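Side-chain contacts in endonuclease 2 (PDB 4CXP), which cleaves RNA and single-stranded DNA, and double-stranded DNA less readily, as a metal-dependent endonuclease that leaves 5'-phosphorylated products: residues A[123-128]-A[207-212]; A[68-73]-A[84-89]; A[131-136]-A[216-221]. All coordinates share one frame; numbering follows the deposited sequence. Where two conformers were deposited one is given.

Contact 1: A[123-128]-A[207-212]; sequences GDIHQP and DIYASE. With ZN (zinc ion), chain E; ZN (zinc ion), chain G.
The imidazole of His126 lies against the ring of Tyr209, its CE1 3.7 Å from Tyr209 CD2. The two planes are inclined at 31° with centroids 5.1 Å apart, an oblique pair in which NE2 also nears Tyr209 CB. Beside it, Ile125 holds CG1 anti to its backbone N (chi1 -158°), which carries CD1 out to 4.1 Å from Ala210 CB, while the CG2 branch meets Tyr209 at the edge of the ring, near its plane. No hydrogen bond crosses this buried interface. His126 ND1 bonds to Met122 O, which fixes the turn of the imidazole; an alanine here would probably leave Met122 O without that partner and open a gap against Tyr209. Behind these residues a type I turn runs from Asp124 to Gln127. Asp124 bridges two zinc ions, OD1 to one at 2.1 Å and OD2 to the other; Trp1 and His6 complete the protein ligands of the first, Asp45, His58 and His120 those of the second. The contact thus joins the end of helix 111-124, at the metal cluster of this S1/P1 nuclease, to helix 206-221, with Val85, Ala86 and Ile89 of helix 85-96 touching Ile125 and Gln249 of helix 233-262 touching His126.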
loop_
_atom_site.group_PDB
_atom_site.type_symbol
_atom_site.label_atom_id
_atom_site.label_comp_id
_atom_site.label_asym_id
_atom_site.label_seq_id
_atom_site.Cartn_x
_atom_site.Cartn_y
_atom_site.Cartn_z
ATOM N N GLY A 123 2.576 0.758 -1.753
ATOM C CA GLY A 123 1.754 0.791 -0.576
ATOM C C GLY A 123 0.297 0.477 -0.841
ATOM O O GLY A 123 -0.290 -0.390 -0.193
ATOM N N ASP A 124 -0.315 1.168 -1.798
ATOM C CA ASP A 124 -1.732 0.991 -2.044
ATOM C C ASP A 124 -2.076 -0.443 -2.433
ATOM O O ASP A 124 -3.125 -0.938 -2.035
ATOM C CB ASP A 124 -2.250 1.990 -3.087
ATOM C CG ASP A 124 -2.695 3.314 -2.498
ATOM O OD1 ASP A 124 -2.619 3.452 -1.266
ATOM O OD2 ASP A 124 -3.106 4.175 -3.294
ATOM N N ILE A 125 -1.227 -1.131 -3.207
ATOM C CA ILE A 125 -1.549 -2.491 -3.620
ATOM C C ILE A 125 -1.553 -3.449 -2.442
ATOM O O ILE A 125 -2.025 -4.574 -2.582
ATOM C CB ILE A 125 -0.643 -2.973 -4.766
ATOM C CG1 ILE A 125 -1.297 -4.114 -5.540
ATOM C CG2 ILE A 125 0.751 -3.333 -4.258
ATOM C CD1 ILE A 125 -0.590 -4.412 -6.846
ATOM N N HIS A 126 -1.043 -3.023 -1.284
ATOM C CA HIS A 126 -1.092 -3.812 -0.059
ATOM C C HIS A 126 -2.280 -3.518 0.841
ATOM O O HIS A 126 -2.494 -4.245 1.806
ATOM C CB HIS A 126 0.230 -3.682 0.721
ATOM C CG HIS A 126 1.325 -4.509 0.137
ATOM N ND1 HIS A 126 2.133 -4.101 -0.893
ATOM C CD2 HIS A 126 1.687 -5.783 0.406
ATOM C CE1 HIS A 126 2.941 -5.099 -1.230
ATOM N NE2 HIS A 126 2.697 -6.135 -0.456
ATOM N N GLN A 127 -3.045 -2.476 0.557
ATOM C CA GLN A 127 -4.246 -2.197 1.343
ATOM C C GLN A 127 -5.326 -3.146 0.803
ATOM O O GLN A 127 -5.666 -3.071 -0.372
ATOM C CB GLN A 127 -4.628 -0.715 1.171
ATOM C CG GLN A 127 -5.382 -0.058 2.321
ATOM C CD GLN A 127 -6.841 -0.460 2.437
ATOM O OE1 GLN A 127 -7.156 -1.644 2.578
ATOM N NE2 GLN A 127 -7.735 0.514 2.409
ATOM N N PRO A 128 -5.837 -4.097 1.617
ATOM C CA PRO A 128 -6.787 -5.068 1.063
ATOM C C PRO A 128 -7.935 -4.456 0.277
ATOM O O PRO A 128 -8.328 -4.986 -0.772
ATOM C CB PRO A 128 -7.257 -5.824 2.304
ATOM C CG PRO A 128 -6.056 -5.764 3.218
ATOM C CD PRO A 128 -5.523 -4.371 3.023
ATOM N N ASP A 207 1.161 -8.602 -9.121
ATOM C CA ASP A 207 -0.001 -9.471 -9.167
ATOM C C ASP A 207 -0.044 -10.418 -7.966
ATOM O O ASP A 207 -1.123 -10.808 -7.504
ATOM C CB ASP A 207 -0.058 -10.218 -10.498
ATOM C CG ASP A 207 -0.221 -9.270 -11.693
ATOM O OD1 ASP A 207 -0.849 -8.206 -11.542
ATOM O OD2 ASP A 207 0.318 -9.559 -12.782
ATOM N N ILE A 208 1.125 -10.791 -7.452
ATOM C CA ILE A 208 1.217 -11.605 -6.245
ATOM C C ILE A 208 0.547 -10.868 -5.080
ATOM O O ILE A 208 -0.215 -11.432 -4.289
ATOM C CB ILE A 208 2.717 -11.892 -5.913
ATOM C CG1 ILE A 208 3.386 -12.689 -7.044
ATOM C CG2 ILE A 208 2.859 -12.601 -4.571
ATOM C CD1 ILE A 208 2.738 -14.017 -7.356
ATOM N N TYR A 209 0.873 -9.590 -4.962
ATOM C CA TYR A 209 0.450 -8.782 -3.844
ATOM C C TYR A 209 -1.041 -8.497 -3.908
ATOM O O TYR A 209 -1.747 -8.521 -2.897
ATOM C CB TYR A 209 1.250 -7.479 -3.764
ATOM C CG TYR A 209 2.742 -7.630 -4.023
ATOM C CD1 TYR A 209 3.419 -8.813 -3.753
ATOM C CD2 TYR A 209 3.469 -6.587 -4.545
ATOM C CE1 TYR A 209 4.760 -8.971 -4.030
ATOM C CE2 TYR A 209 4.832 -6.723 -4.813
ATOM C CZ TYR A 209 5.462 -7.921 -4.541
ATOM O OH TYR A 209 6.813 -8.073 -4.796
ATOM N N ALA A 210 -1.533 -8.249 -5.116
ATOM C CA ALA A 210 -2.947 -8.031 -5.318
ATOM C C ALA A 210 -3.776 -9.261 -5.012
ATOM O O ALA A 210 -4.837 -9.177 -4.418
ATOM C CB ALA A 210 -3.212 -7.539 -6.736
ATOM N N SER A 211 -3.286 -10.432 -5.416
ATOM C CA SER A 211 -4.010 -11.682 -5.137
ATOM C C SER A 211 -4.122 -11.953 -3.649
ATOM O O SER A 211 -5.180 -12.368 -3.175
ATOM C CB SER A 211 -3.357 -12.845 -5.873
ATOM O OG SER A 211 -3.645 -12.777 -7.237
ATOM N N GLU A 212 -3.060 -11.674 -2.895
ATOM C CA GLU A 212 -3.125 -11.752 -1.428
ATOM C C GLU A 212 -4.155 -10.780 -0.891
ATOM O O GLU A 212 -4.849 -11.062 0.086
ATOM C CB GLU A 212 -1.771 -11.371 -0.807
ATOM C CG GLU A 212 -0.590 -12.297 -1.088
ATOM C CD GLU A 212 0.757 -11.677 -0.786
ATOM O OE1 GLU A 212 0.827 -10.446 -0.611
ATOM O OE2 GLU A 212 1.766 -12.441 -0.720
HETATM ZN ZN ZN E . -3.485 6.287 -3.108
HETATM ZN ZN ZN G . -2.952 4.946 0.134
#

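Contact 2: A[68-73]-A[84-89]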
loop_
_atom_site.group_PDB
_atom_site.type_symbol
_atom_site.label_atom_id
_atom_site.label_comp_id
_atom_site.label_asym_id
_atom_site.label_seq_id
_atom_site.Cartn_x
_atom_site.Cartn_y
_atom_site.Cartn_z
ATOM N N TYR A 68 -8.251 -12.423 -8.102
ATOM C CA TYR A 68 -7.705 -11.359 -8.923
ATOM C C TYR A 68 -6.937 -11.992 -10.076
ATOM O O TYR A 68 -6.163 -12.919 -9.872
ATOM C CB TYR A 68 -6.747 -10.472 -8.124
ATOM C CG TYR A 68 -5.857 -9.638 -9.005
ATOM C CD1 TYR A 68 -6.348 -8.526 -9.668
ATOM C CD2 TYR A 68 -4.535 -9.994 -9.229
ATOM C CE1 TYR A 68 -5.551 -7.787 -10.530
ATOM C CE2 TYR A 68 -3.728 -9.257 -10.072
ATOM C CZ TYR A 68 -4.231 -8.150 -10.720
ATOM O OH TYR A 68 -3.427 -7.384 -11.545
ATOM N N GLN A 69 -7.165 -11.475 -11.276
ATOM C CA GLN A 69 -6.375 -11.823 -12.450
ATOM C C GLN A 69 -6.098 -10.549 -13.229
ATOM O O GLN A 69 -7.022 -9.791 -13.521
ATOM C CB GLN A 69 -7.101 -12.824 -13.357
ATOM C CG GLN A 69 -7.418 -14.148 -12.692
ATOM C CD GLN A 69 -8.120 -15.137 -13.592
ATOM O OE1 GLN A 69 -7.939 -16.357 -13.460
ATOM N NE2 GLN A 69 -8.936 -14.631 -14.496
ATOM N N TYR A 70 -4.835 -10.318 -13.577
ATOM C CA TYR A 70 -4.450 -9.098 -14.285
ATOM C C TYR A 70 -5.272 -8.886 -15.552
ATOM O O TYR A 70 -5.836 -7.818 -15.780
ATOM C CB TYR A 70 -2.963 -9.126 -14.623
ATOM C CG TYR A 70 -2.453 -7.867 -15.292
ATOM C CD1 TYR A 70 -2.578 -7.677 -16.662
ATOM C CD2 TYR A 70 -1.849 -6.867 -14.551
ATOM C CE1 TYR A 70 -2.122 -6.518 -17.270
ATOM C CE2 TYR A 70 -1.388 -5.714 -15.151
ATOM C CZ TYR A 70 -1.530 -5.539 -16.499
ATOM O OH TYR A 70 -1.057 -4.386 -17.099
ATOM N N ASN A 71 -5.324 -9.886 -16.412
ATOM C CA ASN A 71 -5.994 -9.649 -17.685
ATOM C C ASN A 71 -7.477 -9.345 -17.515
ATOM O O ASN A 71 -8.025 -8.523 -18.251
ATOM C CB ASN A 71 -5.746 -10.791 -18.674
ATOM C CG ASN A 71 -4.306 -10.838 -19.150
ATOM O OD1 ASN A 71 -3.634 -9.809 -19.261
ATOM N ND2 ASN A 71 -3.834 -12.034 -19.465
ATOM N N ARG A 72 -8.119 -9.964 -16.531
ATOM C CA ARG A 72 -9.543 -9.747 -16.306
ATOM C C ARG A 72 -9.787 -8.392 -15.620
ATOM O O ARG A 72 -10.729 -7.686 -15.962
ATOM C CB ARG A 72 -10.073 -10.838 -15.366
ATOM C CG ARG A 72 -11.589 -10.896 -15.274
ATOM C CD ARG A 72 -12.036 -11.931 -14.256
ATOM N NE ARG A 72 -11.574 -11.577 -12.923
ATOM C CZ ARG A 72 -11.462 -12.414 -11.892
ATOM N NH1 ARG A 72 -11.793 -13.697 -11.987
ATOM N NH2 ARG A 72 -10.995 -11.950 -10.744
ATOM N N ASP A 73 -8.962 -8.049 -14.638
ATOM C CA ASP A 73 -9.281 -6.980 -13.691
ATOM C C ASP A 73 -8.467 -5.712 -13.850
ATOM O O ASP A 73 -8.896 -4.653 -13.361
ATOM C CB ASP A 73 -9.120 -7.485 -12.250
ATOM C CG ASP A 73 -9.948 -8.710 -11.944
ATOM O OD1 ASP A 73 -11.075 -8.828 -12.456
ATOM O OD2 ASP A 73 -9.484 -9.555 -11.167
ATOM N N CYS A 84 -4.627 0.238 -13.651
ATOM C CA CYS A 84 -4.915 -0.136 -12.279
ATOM C C CYS A 84 -3.586 -0.099 -11.520
ATOM O O CYS A 84 -2.532 0.088 -12.122
ATOM C CB CYS A 84 -5.559 -1.524 -12.201
ATOM S SG CYS A 84 -4.412 -2.930 -12.254
ATOM N N VAL A 85 -3.617 -0.299 -10.208
ATOM C CA VAL A 85 -2.391 -0.168 -9.429
ATOM C C VAL A 85 -1.311 -1.176 -9.835
ATOM O O VAL A 85 -0.131 -0.848 -9.769
ATOM C CB VAL A 85 -2.708 -0.174 -7.911
ATOM C CG1 VAL A 85 -3.222 -1.507 -7.400
ATOM C CG2 VAL A 85 -1.531 0.311 -7.107
ATOM N N ALA A 86 -1.686 -2.401 -10.209
ATOM C CA ALA A 86 -0.683 -3.353 -10.698
ATOM C C ALA A 86 -0.009 -2.849 -11.978
ATOM O O ALA A 86 1.210 -2.896 -12.117
ATOM C CB ALA A 86 -1.283 -4.743 -10.920
ATOM N N GLY A 87 -0.811 -2.402 -12.938
ATOM C CA GLY A 87 -0.283 -1.854 -14.171
ATOM C C GLY A 87 0.589 -0.631 -13.942
ATOM O O GLY A 87 1.606 -0.452 -14.612
ATOM N N ALA A 88 0.218 0.199 -12.977
ATOM C CA ALA A 88 1.018 1.368 -12.633
ATOM C C ALA A 88 2.369 0.948 -12.062
ATOM O O ALA A 88 3.397 1.532 -12.390
ATOM C CB ALA A 88 0.279 2.254 -11.661
ATOM N N ILE A 89 2.376 -0.067 -11.201
ATOM C CA ILE A 89 3.648 -0.529 -10.657
ATOM C C ILE A 89 4.555 -1.037 -11.784
ATOM O O ILE A 89 5.725 -0.705 -11.817
ATOM C CB ILE A 89 3.429 -1.562 -9.549
ATOM C CG1 ILE A 89 2.864 -0.861 -8.303
ATOM C CG2 ILE A 89 4.710 -2.308 -9.210
ATOM C CD1 ILE A 89 2.300 -1.803 -7.259
#
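Tyr68 and Tyr70 meet the first turn of helix 85-96 through Ala86 and Gly87, joining two ends of a disulfide-closed loop of the S1/P1 nuclease fold: Cys84, the N-cap of that helix, is bonded to Cys74, next after the short helix 70-73. Residues 68-72 probably take part in substrate binding, as in related nucleases. The contacts across are van der Waals only. Tyr68 points its hydroxyl at the Ala86 methyl, OH to CB 3.5 Å, and the same hydroxyl bonds to Asp207 of helix 206-221. Tyr70, with CG anti to the backbone N (chi1 -177°), presents a ring edge: CD2 is 4.2 Å from Ala86 CB, and OH comes to 3.9 Å from Gly87 CA, with no side chain between the phenol and the helix backbone. Polar interactions instead brace segment 68-73 internally. Gln69, at the N-cap position, gives its N-H to Asp73 OD2 at 3.0 Å, reaching it from above the carboxylate plane. Arg72 grips the same carboxylate side-on in a salt bridge, NH2 bonding to OD2 on its syn lone pair, and NE bonding to Asp73 OD1 at 2.8 Å, almost straight at 173° and within the guanidinium plane.

Contact 3: A[131-136]-A[216-221]; sequences VSYASD and AACDWA
Strand 131-133 passes the last turns of helix 206-221 at 75°, the axes of the two short segments approaching to 8.9 Å, and the backbones come nearest at Ser132 and Ala217, their CA atoms 6.4 Å apart. The helix widens into a pi-type turn over 217-221, where Ala216 O accepts from both Trp220 N and Ala221 N. Small groups allow the close approach: the Ala217 methyl points at the strand and touches Ser132 CB and Val131 O, each 4.1 Å from its CB. Ser132 turns its OG to sit between the backbone N and the carbonyl carbon (chi1 74°), where it bonds to Leu129 O rather than to the helix. Further along, Tyr133 OH lies 3.7 Å from Cys218 SG in one of that cysteine's two conformers. Cys218 forms a disulfide with Cys66, which ties the helix to the chain shortly after strand 60-62. Strand 131-133, part of the substrate-binding region 120-169, pairs in parallel with 60-62, Ser132 sharing backbone bonds with Ile60 and Thr62. The two-stranded sheet is therefore packed against helix 206-221, with Val131 touching Ala210 and Ile214 of that helix, and the ring of Tyr222, which follows it, meeting that of Tyr133.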
loop_
_atom_site.group_PDB
_atom_site.type_symbol
_atom_site.label_atom_id
_atom_site.label_comp_id
_atom_site.label_asym_id
_atom_site.label_seq_id
_atom_site.Cartn_x
_atom_site.Cartn_y
_atom_site.Cartn_z
ATOM N N VAL A 131 -7.875 -3.623 -3.469
ATOM C CA VAL A 131 -8.009 -4.715 -4.448
ATOM C C VAL A 131 -9.287 -5.433 -4.024
ATOM O O VAL A 131 -9.268 -6.455 -3.299
ATOM C CB VAL A 131 -6.809 -5.683 -4.475
ATOM C CG1 VAL A 131 -6.991 -6.709 -5.584
ATOM C CG2 VAL A 131 -5.507 -4.914 -4.626
ATOM N N SER A 132 -10.423 -4.822 -4.373
ATOM C CA SER A 132 -11.694 -5.287 -3.862
ATOM C C SER A 132 -12.821 -4.876 -4.778
ATOM O O SER A 132 -12.599 -4.573 -5.972
ATOM C CB SER A 132 -11.860 -4.853 -2.406
ATOM O OG SER A 132 -12.132 -3.491 -2.287
ATOM N N TYR A 133 -14.049 -4.981 -4.272
ATOM C CA TYR A 133 -15.168 -5.125 -5.168
ATOM C C TYR A 133 -15.543 -3.820 -5.827
ATOM O O TYR A 133 -15.824 -2.803 -5.160
ATOM C CB TYR A 133 -16.402 -5.642 -4.454
ATOM C CG TYR A 133 -16.315 -6.998 -3.796
ATOM C CD1 TYR A 133 -15.222 -7.873 -3.983
ATOM C CD2 TYR A 133 -17.365 -7.440 -3.016
ATOM C CE1 TYR A 133 -15.202 -9.113 -3.376
ATOM C CE2 TYR A 133 -17.342 -8.685 -2.423
ATOM C CZ TYR A 133 -16.260 -9.517 -2.602
ATOM O OH TYR A 133 -16.259 -10.749 -1.997
ATOM N N ALA A 134 -15.721 -3.886 -7.142
ATOM C CA ALA A 134 -16.306 -2.769 -7.856
ATOM C C ALA A 134 -17.688 -2.398 -7.294
ATOM O O ALA A 134 -18.048 -1.220 -7.237
ATOM C CB ALA A 134 -16.475 -3.131 -9.324
ATOM N N SER A 135 -18.476 -3.397 -6.914
ATOM C CA SER A 135 -19.877 -3.160 -6.526
ATOM C C SER A 135 -20.068 -2.280 -5.282
ATOM O O SER A 135 -21.123 -1.671 -5.108
ATOM C CB SER A 135 -20.565 -4.502 -6.330
ATOM O OG SER A 135 -19.926 -5.201 -5.278
ATOM N N ASP A 136 -19.066 -2.208 -4.404
ATOM C CA ASP A 136 -19.138 -1.309 -3.233
ATOM C C ASP A 136 -18.001 -0.293 -3.206
ATOM O O ASP A 136 -17.683 0.297 -2.163
ATOM C CB ASP A 136 -19.268 -2.092 -1.912
ATOM C CG ASP A 136 -18.210 -3.156 -1.741
ATOM O OD1 ASP A 136 -17.020 -2.878 -1.953
ATOM O OD2 ASP A 136 -18.571 -4.302 -1.389
ATOM N N ALA A 216 -7.462 -11.204 1.492
ATOM C CA ALA A 216 -7.597 -10.507 2.777
ATOM C C ALA A 216 -8.869 -9.668 2.842
ATOM O O ALA A 216 -9.502 -9.574 3.891
ATOM C CB ALA A 216 -6.389 -9.619 3.047
ATOM N N ALA A 217 -9.242 -9.051 1.726
ATOM C CA ALA A 217 -10.484 -8.300 1.698
ATOM C C ALA A 217 -11.647 -9.215 2.058
ATOM O O ALA A 217 -12.515 -8.858 2.863
ATOM C CB ALA A 217 -10.691 -7.648 0.342
ATOM N N CYS A 218 -11.670 -10.418 1.471
ATOM C CA CYS A 218 -12.715 -11.397 1.763
ATOM C C CYS A 218 -12.706 -11.873 3.193
ATOM O O CYS A 218 -13.743 -11.914 3.860
ATOM C CB CYS A 218 -12.587 -12.629 0.860
ATOM S SG CYS A 218 -13.187 -12.392 -0.814
ATOM N N ASP A 219 -11.540 -12.297 3.651
ATOM C CA ASP A 219 -11.453 -13.019 4.923
ATOM C C ASP A 219 -11.378 -12.126 6.140
ATOM O O ASP A 219 -11.683 -12.570 7.242
ATOM C CB ASP A 219 -10.242 -13.950 4.925
ATOM C CG ASP A 219 -10.301 -15.028 3.864
ATOM O OD1 ASP A 219 -11.406 -15.534 3.575
ATOM O OD2 ASP A 219 -9.240 -15.383 3.339
ATOM N N TRP A 220 -10.921 -10.886 5.958
ATOM C CA TRP A 220 -10.683 -9.979 7.058
ATOM C C TRP A 220 -11.449 -8.669 6.958
ATOM O O TRP A 220 -12.005 -8.195 7.958
ATOM C CB TRP A 220 -9.190 -9.672 7.196
ATOM C CG TRP A 220 -8.343 -10.807 7.635
ATOM C CD1 TRP A 220 -7.370 -11.449 6.926
ATOM C CD2 TRP A 220 -8.319 -11.383 8.944
ATOM N NE1 TRP A 220 -6.758 -12.396 7.703
ATOM C CE2 TRP A 220 -7.325 -12.381 8.950
ATOM C CE3 TRP A 220 -9.037 -11.133 10.117
ATOM C CZ2 TRP A 220 -7.047 -13.150 10.079
ATOM C CZ3 TRP A 220 -8.748 -11.901 11.250
ATOM C CH2 TRP A 220 -7.763 -12.886 11.222
ATOM N N ALA A 221 -11.452 -8.017 5.809
ATOM C CA ALA A 221 -12.026 -6.672 5.745
ATOM C C ALA A 221 -13.545 -6.707 5.689
ATOM O O ALA A 221 -14.228 -6.151 6.542
ATOM C CB ALA A 221 -11.431 -5.873 4.586
#

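Helix 206-221 is shared by contacts 1 and 3 and borders contact 2: contact 1 uses its first half and contact 3 its last turns, their centres about 11 Å apart, while contact 2, its centre about 10 Å from that of contact 1, meets the helix where Tyr70 packs on Asp207. Contacts 2 and 3 do not touch; their centres are about 15 Å apart and their nearest atoms about 5 Å. Along the chain contact 2 closes before the others open, whereas contacts 1 and 3 interleave: 123-128 and 131-136 come first, 207-212 and 216-221 later. One helix thus gathers segments of the substrate-binding region 120-169, and others that probably bind substrate, near the zinc site.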